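Local coordinates for protein putative epimerase (Burkholderia cenocepacia, PDB 4LW8) that probably acts as an NAD(P)-dependent epimerase or dehydratase on a nucleotide-activated sugar, consistent with a role in making the lipopolysaccharide O-antigen, at residues Gly47-Gly52 with Cys64-Val69; Leu148-Ala153 with Thr246-Ser251. All blocks are in the same frame, centred on the assembly; numbering follows the deposited sequence.

Interaction 1 of 2, residues Gly47-Gly52 with Cys64-Val69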
ATOM      1  N   GLY A  47      -6.565 -26.330   4.464  1.00 25.41           N
ATOM      2  CA  GLY A  47      -5.606 -25.250   4.340  1.00 27.88           C
ATOM      3  C   GLY A  47      -4.632 -25.437   3.201  1.00 34.84           C
ATOM      4  O   GLY A  47      -4.608 -26.496   2.582  1.00 31.81           O
ATOM      5  N   THR A  48      -3.821 -24.415   2.926  1.00 25.96           N
ATOM      6  CA  THR A  48      -2.869 -24.506   1.829  1.00 25.98           C
ATOM      7  C   THR A  48      -1.466 -24.814   2.337  1.00 30.02           C
ATOM      8  O   THR A  48      -1.132 -24.465   3.464  1.00 26.68           O
ATOM      9  CB  THR A  48      -2.830 -23.208   1.000  1.00 31.35           C
ATOM     10  OG1 THR A  48      -2.362 -22.121   1.820  1.00 28.32           O
ATOM     11  CG2 THR A  48      -4.226 -22.882   0.463  1.00 29.27           C
ATOM     12  N   VAL A  49      -0.684 -25.499   1.500  1.00 27.30           N
ATOM     13  CA  VAL A  49       0.752 -25.692   1.690  1.00 23.99           C
ATOM     14  C   VAL A  49       1.454 -25.354   0.382  1.00 30.56           C
ATOM     15  O   VAL A  49       0.829 -25.363  -0.675  1.00 31.39           O
ATOM     16  CB  VAL A  49       1.110 -27.154   2.079  1.00 37.54           C
ATOM     17  CG1 VAL A  49       0.507 -27.525   3.421  1.00 35.07           C
ATOM     18  CG2 VAL A  49       0.660 -28.109   0.982  1.00 26.23           C
ATOM     19  N   ALA A  50       2.753 -25.077   0.436  1.00 27.65           N
ATOM     20  CA  ALA A  50       3.517 -24.799  -0.780  1.00 33.27           C
ATOM     21  C   ALA A  50       3.700 -26.071  -1.594  1.00 37.90           C
ATOM     22  O   ALA A  50       4.081 -27.097  -1.047  1.00 46.70           O
ATOM     23  CB  ALA A  50       4.899 -24.207  -0.432  1.00 32.10           C
ATOM     24  N   PRO A  51       3.443 -26.002  -2.905  1.00 29.73           N
ATOM     25  CA  PRO A  51       3.700 -27.136  -3.792  1.00 31.86           C
ATOM     26  C   PRO A  51       5.163 -27.561  -3.734  1.00 45.09           C
ATOM     27  O   PRO A  51       6.033 -26.705  -3.600  1.00 49.14           O
ATOM     28  CB  PRO A  51       3.342 -26.585  -5.174  1.00 31.99           C
ATOM     29  CG  PRO A  51       2.314 -25.537  -4.896  1.00 29.50           C
ATOM     30  CD  PRO A  51       2.729 -24.909  -3.593  1.00 28.50           C
ATOM     31  N   GLY A  52       5.422 -28.864  -3.790  1.00 53.99           N
ATOM     32  CA  GLY A  52       6.779 -29.369  -3.913  1.00 63.91           C
ATOM     33  C   GLY A  52       7.616 -29.334  -2.642  1.00 68.36           C
ATOM     34  O   GLY A  52       8.774 -29.754  -2.638  1.00 64.07           O
ATOM     35  N   CYS A  64      -6.153 -32.555   9.255  1.00 31.96           N
ATOM     36  CA  CYS A  64      -6.316 -31.420   8.353  1.00 34.35           C
ATOM     37  C   CYS A  64      -6.249 -31.858   6.900  1.00 38.30           C
ATOM     38  O   CYS A  64      -5.491 -32.760   6.556  1.00 44.42           O
ATOM     39  CB  CYS A  64      -5.252 -30.361   8.626  1.00 34.65           C
ATOM     40  SG  CYS A  64      -5.383 -29.646  10.271  1.00 37.75           S
ATOM     41  N   THR A  65      -7.054 -31.226   6.054  1.00 36.63           N
ATOM     42  CA  THR A  65      -6.990 -31.469   4.622  1.00 26.47           C
ATOM     43  C   THR A  65      -6.049 -30.413   4.023  1.00 31.75           C
ATOM     44  O   THR A  65      -6.337 -29.224   4.080  1.00 31.24           O
ATOM     45  CB  THR A  65      -8.380 -31.401   3.965  1.00 27.92           C
ATOM     46  OG1 THR A  65      -9.238 -32.393   4.544  1.00 30.83           O
ATOM     47  CG2 THR A  65      -8.278 -31.641   2.460  1.00 27.55           C
ATOM     48  N   LEU A  66      -4.914 -30.857   3.483  1.00 28.96           N
ATOM     49  CA  LEU A  66      -3.861 -29.960   3.007  1.00 29.41           C
ATOM     50  C   LEU A  66      -3.839 -29.878   1.495  1.00 26.13           C
ATOM     51  O   LEU A  66      -3.596 -30.875   0.824  1.00 28.95           O
ATOM     52  CB  LEU A  66      -2.493 -30.437   3.510  1.00 28.33           C
ATOM     53  CG  LEU A  66      -2.383 -30.623   5.023  1.00 33.30           C
ATOM     54  CD1 LEU A  66      -0.991 -31.092   5.400  1.00 38.63           C
ATOM     55  CD2 LEU A  66      -2.697 -29.328   5.715  1.00 30.87           C
ATOM     56  N   LEU A  67      -4.063 -28.686   0.954  1.00 27.37           N
ATOM     57  CA  LEU A  67      -4.097 -28.501  -0.494  1.00 27.90           C
ATOM     58  C   LEU A  67      -2.841 -27.757  -1.011  1.00 29.29           C
ATOM     59  O   LEU A  67      -2.573 -26.634  -0.600  1.00 27.14           O
ATOM     60  CB  LEU A  67      -5.371 -27.740  -0.888  1.00 25.11           C
ATOM     61  CG  LEU A  67      -6.736 -28.271  -0.400  1.00 23.84           C
ATOM     62  CD1 LEU A  67      -7.876 -27.383  -0.918  1.00 22.20           C
ATOM     63  CD2 LEU A  67      -6.965 -29.713  -0.810  1.00 24.60           C
ATOM     64  N   PRO A  68      -2.061 -28.386  -1.905  1.00 29.44           N
ATOM     65  CA  PRO A  68      -0.884 -27.671  -2.413  1.00 33.24           C
ATOM     66  C   PRO A  68      -1.301 -26.534  -3.343  1.00 37.17           C
ATOM     67  O   PRO A  68      -1.768 -26.772  -4.460  1.00 38.39           O
ATOM     68  CB  PRO A  68      -0.095 -28.755  -3.171  1.00 28.24           C
ATOM     69  CG  PRO A  68      -0.724 -30.062  -2.776  1.00 39.55           C
ATOM     70  CD  PRO A  68      -2.147 -29.752  -2.440  1.00 27.17           C
ATOM     71  N   VAL A  69      -1.141 -25.306  -2.863  1.00 31.88           N
ATOM     72  CA  VAL A  69      -1.527 -24.110  -3.600  1.00 33.60           C
ATOM     73  C   VAL A  69      -0.488 -22.992  -3.448  1.00 27.87           C
ATOM     74  O   VAL A  69      -0.127 -22.609  -2.340  1.00 34.04           O
ATOM     75  CB  VAL A  69      -2.912 -23.553  -3.130  1.00 29.35           C
ATOM     76  CG1 VAL A  69      -3.301 -22.401  -3.990  1.00 27.35           C
ATOM     77  CG2 VAL A  69      -3.991 -24.632  -3.176  1.00 33.28           C
TER
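Gly47-Val49 and Leu66-Pro68 pair as parallel neighbours at one end of the Rossmann sheet, where strand 65-68 forms the edge. The backbone ladder starts with Gly47, whose N gives a bond to Thr65 O (2.9 Å) and whose O takes one from Leu67 N (2.8 Å, nearly straight at 176°). Leu67 O then accepts Val49 N at 3.0 Å, and Val49 O receives Val69 N at 2.9 Å. Pro68 suits its place because the ladder runs through Leu67 and Val69 and asks no N-H of it. The strand directions differ by 46°, a strong twist.

As in other members of the epimerase/dehydratase family, this part of the Rossmann fold, with strand 44-49 between strands 20-24 and 65-68, probably binds the dinucleotide. Thr48 serves both neighbours: with OG1 set between the backbone N and the carbonyl carbon (chi1 64°), the hydroxyl hydrogen-bonds Gly25 N, in the loop after strand 20-24, and the methyl CG2 reaches Val69 CB (3.9 Å). Val69 and Leu67 in turn pack against helix 74-84, so branched and apolar residues suit this face. On the opposite face of the sheet, Val49 lays CG2 over Pro68 CA at 3.8 Å, while its CG1 approaches Leu66 CB at 4.2 Å, the two side chains crossing at about a right angle. There Leu66 also touches Leu26 and Pro56, and Val49 touches Thr27, all from loops. Beyond the strand end, Pro51 CD comes up to Val69 C (3.7 Å), extending the contact where the ladder stops.

Interaction 2 of 2, residues Leu148-Ala153 with Thr246-Ser251; sequences LDETVA and TFNVCS
Leu148 directs its carbonyl O at Asn248 ND2, 3.0 Å away, but the angle is too poor for a hydrogen bond; the amide nitrogen donates to Ser292 O instead, and Asn248 OD1 is held by the hydroxyl of Tyr140. An asparagine suits the position, since one flat group supplies both a donor and an acceptor in a buried setting. Asp149 passes its CA beside the same ND2 and turns its carboxylate back on its own loop. There OD1 takes two bonds, from Thr151 N at 2.9 Å, closing an Asx turn, and from Thr151 OG1 at 2.7 Å on its syn lone pair. These bonds brace the type I turn Asp149-Val152, which probably helps to present Glu150 to the strand.

Glu150 carries most of the contact. Its chain bends sharply at chi2 (83°), which folds the carboxylate over the side-chain amide of Asn248, the two planes stacked 24° apart. CG packs against Thr246 O (3.5 Å), an oxygen that accepts a hydrogen bond from Lys295 NZ. At the end, the anti lone pair of OE2 accepts Asn248 N at 2.6 Å (161°). A water donates to both Glu150 OE2 and Asn248 O, bridging the two. A glutamate is long enough to bring an acceptor to a backbone N-H that the sheet does not use: strand 246-249 bonds strand 180-189 through Phe247 and Val249. A loop side chain thus covers the outer side of an edge strand bearing the Phe-Asn-Val sequence familiar from extended short-chain dehydrogenases.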
ATOM      1  N   LEU A 148      -0.695   2.098  21.565  1.00 36.41           N
ATOM      2  CA  LEU A 148      -1.354   2.303  20.277  1.00 33.10           C
ATOM      3  C   LEU A 148      -2.743   1.653  20.183  1.00 40.75           C
ATOM      4  O   LEU A 148      -2.894   0.455  20.455  1.00 40.57           O
ATOM      5  CB  LEU A 148      -0.473   1.762  19.150  1.00 35.99           C
ATOM      6  CG  LEU A 148       1.014   2.115  19.227  1.00 36.83           C
ATOM      7  CD1 LEU A 148       1.739   1.718  17.948  1.00 31.61           C
ATOM      8  CD2 LEU A 148       1.215   3.576  19.523  1.00 35.10           C
ATOM      9  N   ASP A 149      -3.751   2.432  19.787  1.00 34.96           N
ATOM     10  CA  ASP A 149      -5.039   1.847  19.419  1.00 30.00           C
ATOM     11  C   ASP A 149      -5.184   1.920  17.901  1.00 39.16           C
ATOM     12  O   ASP A 149      -4.261   2.367  17.217  1.00 37.21           O
ATOM     13  CB  ASP A 149      -6.213   2.528  20.158  1.00 32.38           C
ATOM     14  CG  ASP A 149      -6.404   3.987  19.791  1.00 38.87           C
ATOM     15  OD1 ASP A 149      -6.139   4.390  18.637  1.00 42.12           O
ATOM     16  OD2 ASP A 149      -6.846   4.742  20.681  1.00 53.21           O
ATOM     17  N   GLU A 150      -6.327   1.488  17.371  1.00 36.87           N
ATOM     18  CA  GLU A 150      -6.485   1.344  15.921  1.00 30.85           C
ATOM     19  C   GLU A 150      -6.608   2.668  15.153  1.00 34.85           C
ATOM     20  O   GLU A 150      -6.586   2.670  13.919  1.00 37.15           O
ATOM     21  CB  GLU A 150      -7.700   0.462  15.607  1.00 26.04           C
ATOM     22  CG  GLU A 150      -7.523  -0.999  15.985  1.00 30.30           C
ATOM     23  CD  GLU A 150      -7.802  -1.286  17.444  1.00 30.54           C
ATOM     24  OE1 GLU A 150      -8.145  -0.344  18.189  1.00 30.79           O
ATOM     25  OE2 GLU A 150      -7.662  -2.462  17.854  1.00 31.03           O
ATOM     26  N   THR A 151      -6.700   3.786  15.866  1.00 32.64           N
ATOM     27  CA  THR A 151      -6.811   5.085  15.208  1.00 37.54           C
ATOM     28  C   THR A 151      -5.447   5.728  14.951  1.00 41.34           C
ATOM     29  O   THR A 151      -5.366   6.810  14.367  1.00 44.70           O
ATOM     30  CB  THR A 151      -7.657   6.082  16.035  1.00 38.89           C
ATOM     31  OG1 THR A 151      -6.897   6.549  17.160  1.00 36.63           O
ATOM     32  CG2 THR A 151      -8.977   5.443  16.503  1.00 36.68           C
ATOM     33  N   VAL A 152      -4.378   5.087  15.416  1.00 39.07           N
ATOM     34  CA  VAL A 152      -3.044   5.644  15.227  1.00 35.07           C
ATOM     35  C   VAL A 152      -2.628   5.561  13.759  1.00 29.01           C
ATOM     36  O   VAL A 152      -2.761   4.506  13.116  1.00 28.28           O
ATOM     37  CB  VAL A 152      -2.010   4.936  16.108  1.00 37.00           C
ATOM     38  CG1 VAL A 152      -0.586   5.390  15.739  1.00 29.76           C
ATOM     39  CG2 VAL A 152      -2.309   5.214  17.585  1.00 34.67           C
ATOM     40  N   ALA A 153      -2.139   6.678  13.233  1.00 33.14           N
ATOM     41  CA  ALA A 153      -1.777   6.771  11.825  1.00 30.90           C
ATOM     42  C   ALA A 153      -0.662   5.806  11.508  1.00 28.40           C
ATOM     43  O   ALA A 153       0.332   5.742  12.228  1.00 36.32           O
ATOM     44  CB  ALA A 153      -1.359   8.195  11.469  1.00 34.71           C
ATOM     45  N   THR A 246     -11.093  -3.459  11.919  1.00 34.77           N
ATOM     46  CA  THR A 246      -9.687  -3.798  12.155  1.00 27.70           C
ATOM     47  C   THR A 246      -9.407  -3.854  13.657  1.00 29.33           C
ATOM     48  O   THR A 246      -9.887  -3.006  14.402  1.00 30.86           O
ATOM     49  CB  THR A 246      -8.751  -2.768  11.488  1.00 28.78           C
ATOM     50  OG1 THR A 246      -8.913  -2.818  10.068  1.00 26.98           O
ATOM     51  CG2 THR A 246      -7.290  -3.023  11.840  1.00 25.72           C
ATOM     52  N   PHE A 247      -8.649  -4.852  14.105  1.00 28.68           N
ATOM     53  CA  PHE A 247      -8.410  -5.035  15.542  1.00 26.80           C
ATOM     54  C   PHE A 247      -6.943  -5.286  15.881  1.00 31.09           C
ATOM     55  O   PHE A 247      -6.323  -6.192  15.321  1.00 28.18           O
ATOM     56  CB  PHE A 247      -9.223  -6.219  16.086  1.00 22.72           C
ATOM     57  CG  PHE A 247     -10.715  -6.054  15.975  1.00 27.83           C
ATOM     58  CD1 PHE A 247     -11.386  -6.456  14.839  1.00 28.84           C
ATOM     59  CD2 PHE A 247     -11.444  -5.526  17.025  1.00 26.64           C
ATOM     60  CE1 PHE A 247     -12.763  -6.308  14.740  1.00 29.12           C
ATOM     61  CE2 PHE A 247     -12.819  -5.372  16.939  1.00 35.27           C
ATOM     62  CZ  PHE A 247     -13.481  -5.759  15.796  1.00 32.67           C
ATOM     63  N   ASN A 248      -6.392  -4.490  16.791  1.00 24.94           N
ATOM     64  CA  ASN A 248      -5.150  -4.870  17.459  1.00 24.07           C
ATOM     65  C   ASN A 248      -5.346  -6.201  18.186  1.00 25.57           C
ATOM     66  O   ASN A 248      -6.393  -6.430  18.804  1.00 27.86           O
ATOM     67  CB  ASN A 248      -4.718  -3.805  18.473  1.00 24.97           C
ATOM     68  CG  ASN A 248      -4.229  -2.529  17.823  1.00 33.74           C
ATOM     69  OD1 ASN A 248      -3.883  -2.506  16.636  1.00 28.09           O
ATOM     70  ND2 ASN A 248      -4.195  -1.452  18.600  1.00 25.75           N
ATOM     71  N   VAL A 249      -4.349  -7.073  18.120  1.00 25.86           N
ATOM     72  CA  VAL A 249      -4.312  -8.258  18.982  1.00 24.38           C
ATOM     73  C   VAL A 249      -2.980  -8.202  19.723  1.00 26.69           C
ATOM     74  O   VAL A 249      -1.917  -8.246  19.103  1.00 24.63           O
ATOM     75  CB  VAL A 249      -4.479  -9.581  18.182  1.00 31.52           C
ATOM     76  CG1 VAL A 249      -4.390 -10.799  19.103  1.00 23.28           C
ATOM     77  CG2 VAL A 249      -5.825  -9.581  17.450  1.00 29.47           C
ATOM     78  N   CYS A 250      -3.044  -8.042  21.042  1.00 30.91           N
ATOM     79  CA  CYS A 250      -1.855  -7.730  21.849  1.00 29.26           C
ATOM     80  C   CYS A 250      -2.123  -7.996  23.325  1.00 29.67           C
ATOM     81  O   CYS A 250      -3.272  -8.185  23.718  1.00 28.91           O
ATOM     82  CB  CYS A 250      -1.442  -6.275  21.657  1.00 28.39           C
ATOM     83  SG  CYS A 250      -2.795  -5.125  21.988  1.00 33.59           S
ATOM     84  N   SER A 251      -1.060  -8.014  24.128  1.00 27.58           N
ATOM     85  CA  SER A 251      -1.154  -8.349  25.551  1.00 26.88           C
ATOM     86  C   SER A 251      -1.427  -7.108  26.389  1.00 29.55           C
ATOM     87  O   SER A 251      -1.847  -7.216  27.528  1.00 30.46           O
ATOM     88  CB  SER A 251       0.145  -9.001  26.043  1.00 36.93           C
ATOM     89  OG  SER A 251       1.162  -8.010  26.235  1.00 37.07           O
TER
HETATM   90  O   HOH W   1      -8.120  -4.294  19.762  1.00 33.78           O

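How the interactions relate
Both interactions reach the same mixed sheet, to either side of the middle of the chain; their centres are 31 Å apart and their nearest atoms about 20 Å. The whole of interaction 1 precedes interaction 2 in sequence. Interaction 1 joins neighbouring strands 44-49 and 65-68 through a connection with no helix, whereas interaction 2 brings together segments more than ninety residues apart. From 65-68 the sheet runs through 44-49, 20-24, 88-91 and 130-134 to 180-189, where it forks: 246-249 lies on one arm, and 147-148 is reached along the other through 221-226 and 288-291. Interaction 1 thus belongs to the probable nucleotide-binding half, while interaction 2 links the two arms at the far part.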